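Local coordinates for protein endolytic peptidoglycan transglycosylase RlpA (Pseudomonas aeruginosa, PDB 6I05) that cleaves peptidoglycan as a lytic transglycosylase, strongly preferring naked glycan strands that lack stem peptides, which its SPOR domain helps to recognise at the division septum, at residues Tyr5-Ala10 / Arg46-Pro51. Numbering follows the deposited sequence.
Sequences YLQVGA and RVRLGP
Tyr5 lays its ring against the flat backbone of Gly50, with Pro51 rising over one ring face. Gly50, at a positive phi (139°) that suits glycine, has no side chain, and Tyr5 CE2 comes within 3.4 Å of Gly50 C. The cis-linked proline then offers a CH-pi contact, its CA over that ring face 4.0 Å from the centroid.

One residue further along, Leu6 and Leu49 form a hydrogen-bonded antiparallel pair, each N donating to the other's O. Their side chains run side by side, with Leu49 CG held between backbone N and carbonyl carbon (chi1 64°), so that its CD2 fits against Val8 CG2 at 3.9 Å. These branched hydrocarbons suit a face roofed by helices 14-25 and 55-67.

The opposite face carries Gln7, Arg46 and Arg48. Extended Gln7, its CG anti to the backbone N (chi1 178°), brings OE1 to the guanidinium edge of Arg48, which grips it side-on through NE (2.8 Å) and NH2 (3.0 Å).

Val8 and Gly9 together face Val47 in a beta bulge, with Val8 N bonding Val47 O and Val47 N bonding Gly9 O. These antiparallel central strands, with both helices packed on one face, typify the ferredoxin-like SPOR fold.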
loop_
_atom_site.group_PDB
_atom_site.type_symbol
_atom_site.label_atom_id
_atom_site.label_comp_id
_atom_site.label_asym_id
_atom_site.label_seq_id
_atom_site.Cartn_x
_atom_site.Cartn_y
_atom_site.Cartn_z
ATOM N N TYR A 5 9.457 0.215 -0.244
ATOM C CA TYR A 5 8.063 -0.181 -0.104
ATOM C C TYR A 5 7.242 0.958 0.475
ATOM O O TYR A 5 7.722 1.721 1.318
ATOM C CB TYR A 5 7.921 -1.395 0.812
ATOM C CG TYR A 5 8.510 -2.654 0.235
ATOM C CD1 TYR A 5 9.857 -2.939 0.372
ATOM C CD2 TYR A 5 7.714 -3.566 -0.440
ATOM C CE1 TYR A 5 10.402 -4.103 -0.152
ATOM C CE2 TYR A 5 8.242 -4.728 -0.972
ATOM C CZ TYR A 5 9.584 -4.993 -0.825
ATOM O OH TYR A 5 10.099 -6.154 -1.346
ATOM N N LEU A 6 5.992 1.049 0.027
ATOM C CA LEU A 6 5.018 1.988 0.565
ATOM C C LEU A 6 3.884 1.210 1.212
ATOM O O LEU A 6 3.545 0.104 0.779
ATOM C CB LEU A 6 4.415 2.865 -0.540
ATOM C CG LEU A 6 5.335 3.902 -1.176
ATOM C CD1 LEU A 6 4.699 4.473 -2.432
ATOM C CD2 LEU A 6 5.646 5.004 -0.171
ATOM N N GLN A 7 3.301 1.795 2.255
ATOM C CA GLN A 7 2.044 1.324 2.822
ATOM C C GLN A 7 0.993 2.396 2.576
ATOM O O GLN A 7 1.251 3.586 2.785
ATOM C CB GLN A 7 2.166 1.034 4.317
ATOM C CG GLN A 7 0.862 0.574 4.956
ATOM C CD GLN A 7 1.092 -0.090 6.294
ATOM O OE1 GLN A 7 1.913 -0.999 6.412
ATOM N NE2 GLN A 7 0.377 0.369 7.315
ATOM N N VAL A 8 -0.181 1.975 2.115
ATOM C CA VAL A 8 -1.229 2.905 1.730
ATOM C C VAL A 8 -2.420 2.880 2.686
ATOM O O VAL A 8 -3.137 3.882 2.795
ATOM C CB VAL A 8 -1.675 2.670 0.271
ATOM C CG1 VAL A 8 -2.644 3.748 -0.199
ATOM C CG2 VAL A 8 -0.453 2.617 -0.647
ATOM N N GLY A 9 -2.652 1.772 3.376
ATOM C CA GLY A 9 -3.706 1.697 4.366
ATOM C C GLY A 9 -3.534 0.436 5.175
ATOM O O GLY A 9 -2.742 -0.448 4.838
ATOM N N ALA A 10 -4.300 0.359 6.249
ATOM C CA ALA A 10 -4.310 -0.815 7.104
ATOM C C ALA A 10 -5.722 -0.940 7.651
ATOM O O ALA A 10 -6.298 0.056 8.095
ATOM C CB ALA A 10 -3.295 -0.661 8.241
ATOM N N ARG A 46 -2.495 -4.889 6.164
ATOM C CA ARG A 46 -1.755 -3.735 5.663
ATOM C C ARG A 46 -1.600 -3.841 4.158
ATOM O O ARG A 46 -1.156 -4.871 3.648
ATOM C CB ARG A 46 -0.381 -3.665 6.327
ATOM C CG ARG A 46 -0.535 -3.704 7.847
ATOM C CD ARG A 46 0.724 -3.925 8.624
ATOM N NE ARG A 46 1.469 -5.102 8.201
ATOM C CZ ARG A 46 2.668 -5.383 8.680
ATOM N NH1 ARG A 46 3.195 -4.590 9.606
ATOM N NH2 ARG A 46 3.344 -6.423 8.228
ATOM N N VAL A 47 -1.966 -2.782 3.448
ATOM C CA VAL A 47 -1.895 -2.767 1.992
ATOM C C VAL A 47 -0.618 -2.048 1.593
ATOM O O VAL A 47 -0.432 -0.869 1.923
ATOM C CB VAL A 47 -3.133 -2.104 1.374
ATOM C CG1 VAL A 47 -3.039 -2.127 -0.145
ATOM C CG2 VAL A 47 -4.404 -2.807 1.843
ATOM N N ARG A 48 0.267 -2.756 0.898
ATOM C CA ARG A 48 1.607 -2.284 0.605
ATOM C C ARG A 48 1.912 -2.449 -0.873
ATOM O O ARG A 48 1.230 -3.176 -1.601
ATOM C CB ARG A 48 2.639 -3.051 1.435
ATOM C CG ARG A 48 2.509 -2.750 2.905
ATOM C CD ARG A 48 3.484 -3.516 3.752
ATOM N NE ARG A 48 3.463 -2.959 5.099
ATOM C CZ ARG A 48 4.342 -3.242 6.049
ATOM N NH1 ARG A 48 5.310 -4.118 5.828
ATOM N NH2 ARG A 48 4.242 -2.635 7.222
ATOM N N LEU A 49 2.954 -1.758 -1.318
ATOM C CA LEU A 49 3.411 -1.961 -2.684
ATOM C C LEU A 49 4.923 -1.846 -2.756
ATOM O O LEU A 49 5.556 -1.164 -1.947
ATOM C CB LEU A 49 2.681 -1.091 -3.702
ATOM C CG LEU A 49 2.933 0.376 -3.466
ATOM C CD1 LEU A 49 3.941 0.876 -4.463
ATOM C CD2 LEU A 49 1.645 1.148 -3.611
ATOM N N GLY A 50 5.492 -2.560 -3.716
ATOM C CA GLY A 50 6.918 -2.620 -3.881
ATOM C C GLY A 50 7.336 -4.032 -4.222
ATOM O O GLY A 50 6.506 -4.942 -4.262
ATOM N N PRO A 51 8.644 -4.254 -4.453
ATOM C CA PRO A 51 9.720 -3.278 -4.247
ATOM C C PRO A 51 9.851 -2.263 -5.377
ATOM O O PRO A 51 9.850 -2.620 -6.566
ATOM C CB PRO A 51 10.977 -4.154 -4.196
ATOM C CG PRO A 51 10.627 -5.364 -5.012
ATOM C CD PRO A 51 9.164 -5.596 -4.784
#